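Side-chain contacts in Sqt1 (Chaetomium thermophilum, PDB 4ZOY), which is an eight-bladed WD40-repeat propeller chaperone of ribosome biogenesis that probably captures a nascent ribosomal protein during its synthesis: residues L105-M110 and R115-S120; G350-F355 and R405-R410. All coordinates share one frame; numbering follows the deposited sequence.

Contact 1 of 2, residues L105-M110 and R115-S120; sequences LVSGGM and RVYAVS
Y117 lies over the neighbouring strand with one ring edge turned down onto L105 and S107. Its CB sits 3.5 Å from L105 O. CG stands anti to its own carbonyl carbon (chi1 -61°), which swings the ring back along the strand toward R115 and brings CD1 to 3.6 Å from L105 O, close to the ring plane. Farther out, CE1 is 4.0 Å from S107 OG, again at the edge. At the tip, Y117 OH accepts a nearly straight bond from R115 NE (3.0 Å, 166° at the hydrogen), the hydroxyl lying in the guanidinium plane; NH2 adds only a weak one. That grip fixes the phenol end, while E135 takes R115 NH1 in a salt bridge and F132 makes a cation-pi contact with the arginine. A phenylalanine here would probably leave R115 NE without this acceptor and its guanidinium freer to turn. S107 OG rests 3.4 Å from R115 CB, and its hydrogen bond runs to H88 NE2; this serine–histidine pair is consistent with part of the usual WD40 tetrad, with Y117 probably in the tryptophan's place. Below the side chains, L105 with Y117 and S107 with R115 form antiparallel hydrogen-bonded pairs, each with two backbone bonds. Between them V106 and V116 form a non-hydrogen-bonded pair and point to the other face, CG1 to CG2 4.3 Å. Past the pairing, V119 CG2 covers L105 CB at 3.7 Å. The two strands are the middle pair of a four-stranded blade, flanked by strands 92-97 and 129-136; I85 of strand 83-85, in the preceding blade, packs on the L105, S107 and Y117 face, and L171 of strand 166-171, in the following one, covers V106 and V116.

Contact 2 of 2, residues G350-F355 and R405-R410; sequences GSIAVF and RRWDLR
I352 and W407 touch although their CA atoms lie 10.1 Å apart: side chains alone bridge the two segments, with no hydrogen bond between them. The I352 chain runs out extended past CG1 (chi2 169°), so that its terminal methyl CD1 arrives at the pyrrole part of the indole, 3.6 Å from W407 NE1 and 4.1 Å from W407 CD1. The approach is oblique to the ring. The N-H of NE1 is spent on S397 OG, a bond that fixes the rotation of the indole beside the methyl. Two residues along each segment, V354 CG2 meets both branches of L409, 3.9 Å from CD2 and 4.0 Å from CD1. L395, on the strand next to W407, touches both I352 and L409 and joins the two apolar pairs. Beyond L409 the chain turns away: D408 OD1 accepts from R410 N in an Asx turn and, on the other face of the carboxylate, from R410 NE, while R410 NH2 reaches D408 OD2 at 2.8 Å. This side-on salt bridge folds the R410 side chain back onto D408, the last residue of the strand. The whole is a blade-to-blade interface of a WD40 beta-propeller, where the third strand of one blade packs against the next; W407 and D408 probably correspond to the Trp-Asp pair that names the repeat, and the W407–S397 bond is consistent with the tryptophan–serine part of its tetrad.

From the N terminus, the first strand, 9-11, takes its place at the edge of a blade whose other three strands come from the C-terminal end, beside strand 478-482, which closes the ring. The chain next builds a complete blade, from strand 18-23 to strand 83-85, and then reaches contact 1, which shuts a tight hairpin inside a single blade. Three complete blades follow, and contact 2 opens on the third strand of the next. That contact spans about fifty residues, taking in strands 362-367, 376-381 and 394-399, and ties one blade to its successor instead of closing a hairpin. The two follow in series, neither nested nor crossed. Their centres lie 33 Å apart on opposite sides of the propeller's centre.

Contact 1 of 2, residues L105-M110 and R115-S120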
ATOM      1  N   LEU A 105      15.679  -6.001  -0.378  1.00 17.91           N
ATOM      2  CA  LEU A 105      14.416  -6.445   0.188  1.00 16.45           C
ATOM      3  C   LEU A 105      14.445  -6.079   1.655  1.00 17.64           C
ATOM      4  O   LEU A 105      15.402  -6.401   2.361  1.00 19.25           O
ATOM      5  CB  LEU A 105      14.231  -7.957   0.011  1.00 17.95           C
ATOM      6  CG  LEU A 105      13.044  -8.595   0.735  1.00 19.11           C
ATOM      7  CD1 LEU A 105      11.722  -8.033   0.229  1.00 18.34           C
ATOM      8  CD2 LEU A 105      13.088 -10.112   0.565  1.00 23.61           C
ATOM      9  N   VAL A 106      13.403  -5.411   2.128  1.00 15.65           N
ATOM     10  CA  VAL A 106      13.375  -4.935   3.491  1.00 14.94           C
ATOM     11  C   VAL A 106      12.143  -5.463   4.211  1.00 17.66           C
ATOM     12  O   VAL A 106      11.026  -5.382   3.690  1.00 17.53           O
ATOM     13  CB  VAL A 106      13.391  -3.390   3.539  1.00 17.26           C
ATOM     14  CG1 VAL A 106      13.563  -2.912   4.954  1.00 19.83           C
ATOM     15  CG2 VAL A 106      14.513  -2.833   2.643  1.00 16.90           C
ATOM     16  N   SER A 107      12.353  -6.035   5.393  1.00 16.53           N
ATOM     17  CA  SER A 107      11.235  -6.500   6.203  1.00 15.86           C
ATOM     18  C   SER A 107      11.090  -5.649   7.460  1.00 15.94           C
ATOM     19  O   SER A 107      12.075  -5.178   8.027  1.00 18.23           O
ATOM     20  CB  SER A 107      11.407  -7.981   6.559  1.00 18.71           C
ATOM     21  OG  SER A 107      12.623  -8.184   7.264  1.00 19.99           O
ATOM     22  N   GLY A 108       9.850  -5.445   7.892  1.00 15.09           N
ATOM     23  CA  GLY A 108       9.570  -4.605   9.035  1.00 15.77           C
ATOM     24  C   GLY A 108       8.591  -5.281   9.953  1.00 17.84           C
ATOM     25  O   GLY A 108       7.561  -5.773   9.505  1.00 17.31           O
ATOM     26  N   GLY A 109       8.911  -5.326  11.240  1.00 17.37           N
ATOM     27  CA  GLY A 109       8.090  -6.094  12.152  1.00 20.10           C
ATOM     28  C   GLY A 109       7.361  -5.331  13.236  1.00 20.08           C
ATOM     29  O   GLY A 109       7.626  -4.154  13.501  1.00 18.53           O
ATOM     30  N   MET A 110       6.433  -6.034  13.880  1.00 18.97           N
ATOM     31  CA  MET A 110       5.767  -5.561  15.079  1.00 18.36           C
ATOM     32  C   MET A 110       6.745  -5.541  16.256  1.00 21.06           C
ATOM     33  O   MET A 110       6.399  -5.111  17.353  1.00 25.16           O
ATOM     34  CB  MET A 110       4.563  -6.451  15.392  1.00 18.89           C
ATOM     35  CG  MET A 110       3.462  -6.363  14.344  1.00 22.97           C
ATOM     36  SD  MET A 110       2.738  -4.716  14.324  1.00 38.51           S
ATOM     37  CE  MET A 110       2.048  -4.658  15.974  1.00 31.05           C
ATOM     38  N   ARG A 115      14.808  -5.208   8.818  1.00 18.56           N
ATOM     39  CA  ARG A 115      15.902  -6.045   8.336  1.00 19.30           C
ATOM     40  C   ARG A 115      16.116  -5.823   6.858  1.00 18.38           C
ATOM     41  O   ARG A 115      15.174  -5.876   6.061  1.00 19.08           O
ATOM     42  CB  ARG A 115      15.630  -7.522   8.634  1.00 19.86           C
ATOM     43  CG  ARG A 115      15.604  -7.792  10.126  1.00 20.99           C
ATOM     44  CD  ARG A 115      15.312  -9.245  10.469  1.00 24.12           C
ATOM     45  NE  ARG A 115      16.287 -10.176   9.912  1.00 27.91           N
ATOM     46  CZ  ARG A 115      17.436 -10.499  10.499  1.00 27.60           C
ATOM     47  NH1 ARG A 115      17.770  -9.944  11.656  1.00 29.67           N
ATOM     48  NH2 ARG A 115      18.252 -11.371   9.920  1.00 26.14           N
ATOM     49  N   VAL A 116      17.370  -5.562   6.499  1.00 18.31           N
ATOM     50  CA  VAL A 116      17.741  -5.222   5.136  1.00 19.72           C
ATOM     51  C   VAL A 116      18.538  -6.340   4.463  1.00 22.23           C
ATOM     52  O   VAL A 116      19.586  -6.766   4.967  1.00 23.56           O
ATOM     53  CB  VAL A 116      18.572  -3.920   5.099  1.00 20.78           C
ATOM     54  CG1 VAL A 116      19.023  -3.611   3.683  1.00 23.26           C
ATOM     55  CG2 VAL A 116      17.778  -2.759   5.703  1.00 20.09           C
ATOM     56  N   TYR A 117      18.035  -6.803   3.324  1.00 21.64           N
ATOM     57  CA  TYR A 117      18.662  -7.863   2.546  1.00 20.97           C
ATOM     58  C   TYR A 117      19.058  -7.362   1.172  1.00 23.97           C
ATOM     59  O   TYR A 117      18.250  -6.735   0.479  1.00 21.34           O
ATOM     60  CB  TYR A 117      17.714  -9.061   2.384  1.00 21.34           C
ATOM     61  CG  TYR A 117      17.290  -9.719   3.682  1.00 22.37           C
ATOM     62  CD1 TYR A 117      16.242  -9.206   4.440  1.00 23.11           C
ATOM     63  CD2 TYR A 117      17.927 -10.863   4.140  1.00 25.27           C
ATOM     64  CE1 TYR A 117      15.850  -9.801   5.620  1.00 22.73           C
ATOM     65  CE2 TYR A 117      17.545 -11.464   5.322  1.00 24.43           C
ATOM     66  CZ  TYR A 117      16.510 -10.934   6.059  1.00 26.88           C
ATOM     67  OH  TYR A 117      16.135 -11.536   7.236  1.00 25.16           O
ATOM     68  N   ALA A 118      20.292  -7.640   0.765  1.00 24.64           N
ATOM     69  CA  ALA A 118      20.704  -7.354  -0.598  1.00 24.97           C
ATOM     70  C   ALA A 118      20.131  -8.415  -1.530  1.00 29.03           C
ATOM     71  O   ALA A 118      20.113  -9.599  -1.195  1.00 32.61           O
ATOM     72  CB  ALA A 118      22.225  -7.304  -0.702  1.00 28.14           C
ATOM     73  N   VAL A 119      19.657  -7.983  -2.693  1.00 24.19           N
ATOM     74  CA  VAL A 119      19.031  -8.885  -3.648  1.00 25.63           C
ATOM     75  C   VAL A 119      19.828  -8.946  -4.942  1.00 32.49           C
ATOM     76  O   VAL A 119      20.224  -7.914  -5.479  1.00 32.43           O
ATOM     77  CB  VAL A 119      17.589  -8.446  -3.979  1.00 25.61           C
ATOM     78  CG1 VAL A 119      16.922  -9.448  -4.917  1.00 27.27           C
ATOM     79  CG2 VAL A 119      16.776  -8.275  -2.704  1.00 25.32           C
ATOM     80  N   SER A 120      20.064 -10.159  -5.434  1.00 32.28           N
ATOM     81  CA  SER A 120      20.692 -10.355  -6.736  1.00 37.77           C
ATOM     82  C   SER A 120      19.840 -11.270  -7.600  1.00 36.19           C
ATOM     83  O   SER A 120      19.441 -12.348  -7.164  1.00 37.93           O
ATOM     84  CB  SER A 120      22.098 -10.936  -6.583  1.00 41.47           C
ATOM     85  OG  SER A 120      23.007  -9.951  -6.131  1.00 49.42           O
TER

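Contact 2 of 2, residues G350-F355 and R405-R410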
ATOM      1  N   GLY A 350     -17.608  -2.245   3.591  1.00 16.15           N
ATOM      2  CA  GLY A 350     -17.744  -3.134   2.447  1.00 16.11           C
ATOM      3  C   GLY A 350     -17.909  -2.471   1.086  1.00 12.96           C
ATOM      4  O   GLY A 350     -17.959  -3.157   0.062  1.00 15.46           O
ATOM      5  N   SER A 351     -17.990  -1.140   1.066  1.00 14.77           N
ATOM      6  CA  SER A 351     -18.236  -0.427  -0.181  1.00 15.57           C
ATOM      7  C   SER A 351     -16.974   0.195  -0.759  1.00 13.65           C
ATOM      8  O   SER A 351     -15.997   0.432  -0.051  1.00 14.84           O
ATOM      9  CB  SER A 351     -19.271   0.682   0.016  1.00 13.80           C
ATOM     10  OG  SER A 351     -18.743   1.728   0.822  1.00 16.22           O
ATOM     11  N   ILE A 352     -17.036   0.454  -2.054  1.00 13.50           N
ATOM     12  CA  ILE A 352     -16.041   1.258  -2.734  1.00 13.99           C
ATOM     13  C   ILE A 352     -16.784   2.463  -3.269  1.00 16.47           C
ATOM     14  O   ILE A 352     -17.900   2.331  -3.761  1.00 16.50           O
ATOM     15  CB  ILE A 352     -15.359   0.486  -3.874  1.00 14.18           C
ATOM     16  CG1 ILE A 352     -14.602  -0.725  -3.308  1.00 14.27           C
ATOM     17  CG2 ILE A 352     -14.446   1.412  -4.703  1.00 16.56           C
ATOM     18  CD1 ILE A 352     -14.123  -1.686  -4.376  1.00 17.06           C
ATOM     19  N   ALA A 353     -16.177   3.640  -3.159  1.00 14.09           N
ATOM     20  CA  ALA A 353     -16.739   4.843  -3.750  1.00 13.95           C
ATOM     21  C   ALA A 353     -15.743   5.451  -4.728  1.00 15.21           C
ATOM     22  O   ALA A 353     -14.533   5.406  -4.511  1.00 16.35           O
ATOM     23  CB  ALA A 353     -17.127   5.835  -2.665  1.00 14.48           C
ATOM     24  N   VAL A 354     -16.262   5.976  -5.827  1.00 12.69           N
ATOM     25  CA  VAL A 354     -15.444   6.524  -6.897  1.00 14.50           C
ATOM     26  C   VAL A 354     -15.839   7.974  -7.096  1.00 15.45           C
ATOM     27  O   VAL A 354     -17.023   8.279  -7.265  1.00 14.64           O
ATOM     28  CB  VAL A 354     -15.624   5.734  -8.204  1.00 14.71           C
ATOM     29  CG1 VAL A 354     -14.707   6.266  -9.311  1.00 15.55           C
ATOM     30  CG2 VAL A 354     -15.363   4.252  -7.959  1.00 16.61           C
ATOM     31  N   PHE A 355     -14.845   8.858  -7.072  1.00 13.21           N
ATOM     32  CA  PHE A 355     -15.087  10.300  -7.197  1.00 13.38           C
ATOM     33  C   PHE A 355     -14.380  10.873  -8.426  1.00 16.27           C
ATOM     34  O   PHE A 355     -13.273  10.443  -8.774  1.00 13.94           O
ATOM     35  CB  PHE A 355     -14.597  11.021  -5.941  1.00 12.65           C
ATOM     36  CG  PHE A 355     -15.193  10.495  -4.671  1.00 12.70           C
ATOM     37  CD1 PHE A 355     -16.399  10.997  -4.211  1.00 14.70           C
ATOM     38  CD2 PHE A 355     -14.552   9.502  -3.933  1.00 14.39           C
ATOM     39  CE1 PHE A 355     -16.962  10.527  -3.039  1.00 15.69           C
ATOM     40  CE2 PHE A 355     -15.117   9.015  -2.759  1.00 15.83           C
ATOM     41  CZ  PHE A 355     -16.323   9.531  -2.307  1.00 15.56           C
ATOM     42  N   ARG A 405     -11.564  -8.859  -6.235  1.00 14.32           N
ATOM     43  CA  ARG A 405     -12.419  -8.480  -7.350  1.00 12.88           C
ATOM     44  C   ARG A 405     -11.751  -7.457  -8.241  1.00 13.39           C
ATOM     45  O   ARG A 405     -10.839  -6.754  -7.819  1.00 14.52           O
ATOM     46  CB  ARG A 405     -13.761  -7.941  -6.840  1.00 15.07           C
ATOM     47  CG  ARG A 405     -14.624  -9.009  -6.179  1.00 15.52           C
ATOM     48  CD  ARG A 405     -16.059  -8.585  -5.920  1.00 16.14           C
ATOM     49  NE  ARG A 405     -16.817  -9.761  -5.490  1.00 17.40           N
ATOM     50  CZ  ARG A 405     -16.961 -10.128  -4.223  1.00 16.39           C
ATOM     51  NH1 ARG A 405     -16.449  -9.398  -3.244  1.00 15.02           N
ATOM     52  NH2 ARG A 405     -17.631 -11.241  -3.927  1.00 20.43           N
ATOM     53  N   ARG A 406     -12.200  -7.383  -9.491  1.00 14.03           N
ATOM     54  CA  ARG A 406     -11.715  -6.321 -10.348  1.00 14.26           C
ATOM     55  C   ARG A 406     -12.903  -5.627 -10.973  1.00 17.71           C
ATOM     56  O   ARG A 406     -13.890  -6.269 -11.365  1.00 16.18           O
ATOM     57  CB  ARG A 406     -10.770  -6.832 -11.406  1.00 17.11           C
ATOM     58  CG  ARG A 406     -10.195  -5.651 -12.183  1.00 20.91           C
ATOM     59  CD  ARG A 406      -9.073  -6.072 -13.010  1.00 19.08           C
ATOM     60  NE  ARG A 406      -7.920  -6.491 -12.236  1.00 16.34           N
ATOM     61  CZ  ARG A 406      -6.941  -7.227 -12.744  1.00 15.37           C
ATOM     62  NH1 ARG A 406      -7.028  -7.658 -14.004  1.00 18.12           N
ATOM     63  NH2 ARG A 406      -5.892  -7.541 -12.021  1.00 16.91           N
ATOM     64  N   TRP A 407     -12.793  -4.306 -11.042  1.00 15.73           N
ATOM     65  CA  TRP A 407     -13.897  -3.434 -11.388  1.00 15.66           C
ATOM     66  C   TRP A 407     -13.536  -2.555 -12.562  1.00 15.76           C
ATOM     67  O   TRP A 407     -12.404  -2.068 -12.662  1.00 16.38           O
ATOM     68  CB  TRP A 407     -14.274  -2.543 -10.206  1.00 15.61           C
ATOM     69  CG  TRP A 407     -14.456  -3.278  -8.926  1.00 15.17           C
ATOM     70  CD1 TRP A 407     -13.503  -3.539  -7.988  1.00 16.27           C
ATOM     71  CD2 TRP A 407     -15.674  -3.835  -8.437  1.00 15.78           C
ATOM     72  NE1 TRP A 407     -14.057  -4.227  -6.938  1.00 13.07           N
ATOM     73  CE2 TRP A 407     -15.387  -4.432  -7.194  1.00 14.58           C
ATOM     74  CE3 TRP A 407     -16.978  -3.905  -8.937  1.00 17.80           C
ATOM     75  CZ2 TRP A 407     -16.355  -5.076  -6.438  1.00 17.16           C
ATOM     76  CZ3 TRP A 407     -17.940  -4.542  -8.187  1.00 19.16           C
ATOM     77  CH2 TRP A 407     -17.626  -5.120  -6.950  1.00 17.96           C
ATOM     78  N   ASP A 408     -14.518  -2.368 -13.435  1.00 15.57           N
ATOM     79  CA  ASP A 408     -14.473  -1.405 -14.528  1.00 15.42           C
ATOM     80  C   ASP A 408     -15.178  -0.144 -14.039  1.00 14.76           C
ATOM     81  O   ASP A 408     -16.388  -0.150 -13.819  1.00 17.31           O
ATOM     82  CB  ASP A 408     -15.152  -2.024 -15.765  1.00 15.92           C
ATOM     83  CG  ASP A 408     -15.448  -1.029 -16.877  1.00 17.60           C
ATOM     84  OD1 ASP A 408     -15.006   0.137 -16.844  1.00 16.38           O
ATOM     85  OD2 ASP A 408     -16.144  -1.466 -17.821  1.00 19.81           O
ATOM     86  N   LEU A 409     -14.420   0.938 -13.868  1.00 14.59           N
ATOM     87  CA  LEU A 409     -14.958   2.141 -13.234  1.00 14.79           C
ATOM     88  C   LEU A 409     -15.428   3.197 -14.232  1.00 17.19           C
ATOM     89  O   LEU A 409     -15.653   4.342 -13.851  1.00 18.45           O
ATOM     90  CB  LEU A 409     -13.913   2.760 -12.296  1.00 14.98           C
ATOM     91  CG  LEU A 409     -13.432   1.861 -11.146  1.00 17.47           C
ATOM     92  CD1 LEU A 409     -12.519   2.657 -10.227  1.00 18.46           C
ATOM     93  CD2 LEU A 409     -14.593   1.255 -10.362  1.00 19.20           C
ATOM     94  N   ARG A 410     -15.577   2.827 -15.499  1.00 16.45           N
ATOM     95  CA  ARG A 410     -16.043   3.811 -16.481  1.00 16.87           C
ATOM     96  C   ARG A 410     -17.487   4.245 -16.240  1.00 20.56           C
ATOM     97  O   ARG A 410     -17.849   5.376 -16.553  1.00 22.99           O
ATOM     98  CB  ARG A 410     -15.908   3.262 -17.904  1.00 19.34           C
ATOM     99  CG  ARG A 410     -14.475   3.114 -18.359  1.00 16.70           C
ATOM    100  CD  ARG A 410     -14.416   2.418 -19.708  1.00 18.62           C
ATOM    101  NE  ARG A 410     -14.972   1.069 -19.642  1.00 19.14           N
ATOM    102  CZ  ARG A 410     -15.257   0.315 -20.701  1.00 22.55           C
ATOM    103  NH1 ARG A 410     -15.057   0.779 -21.928  1.00 21.75           N
ATOM    104  NH2 ARG A 410     -15.752  -0.903 -20.535  1.00 22.75           N
TER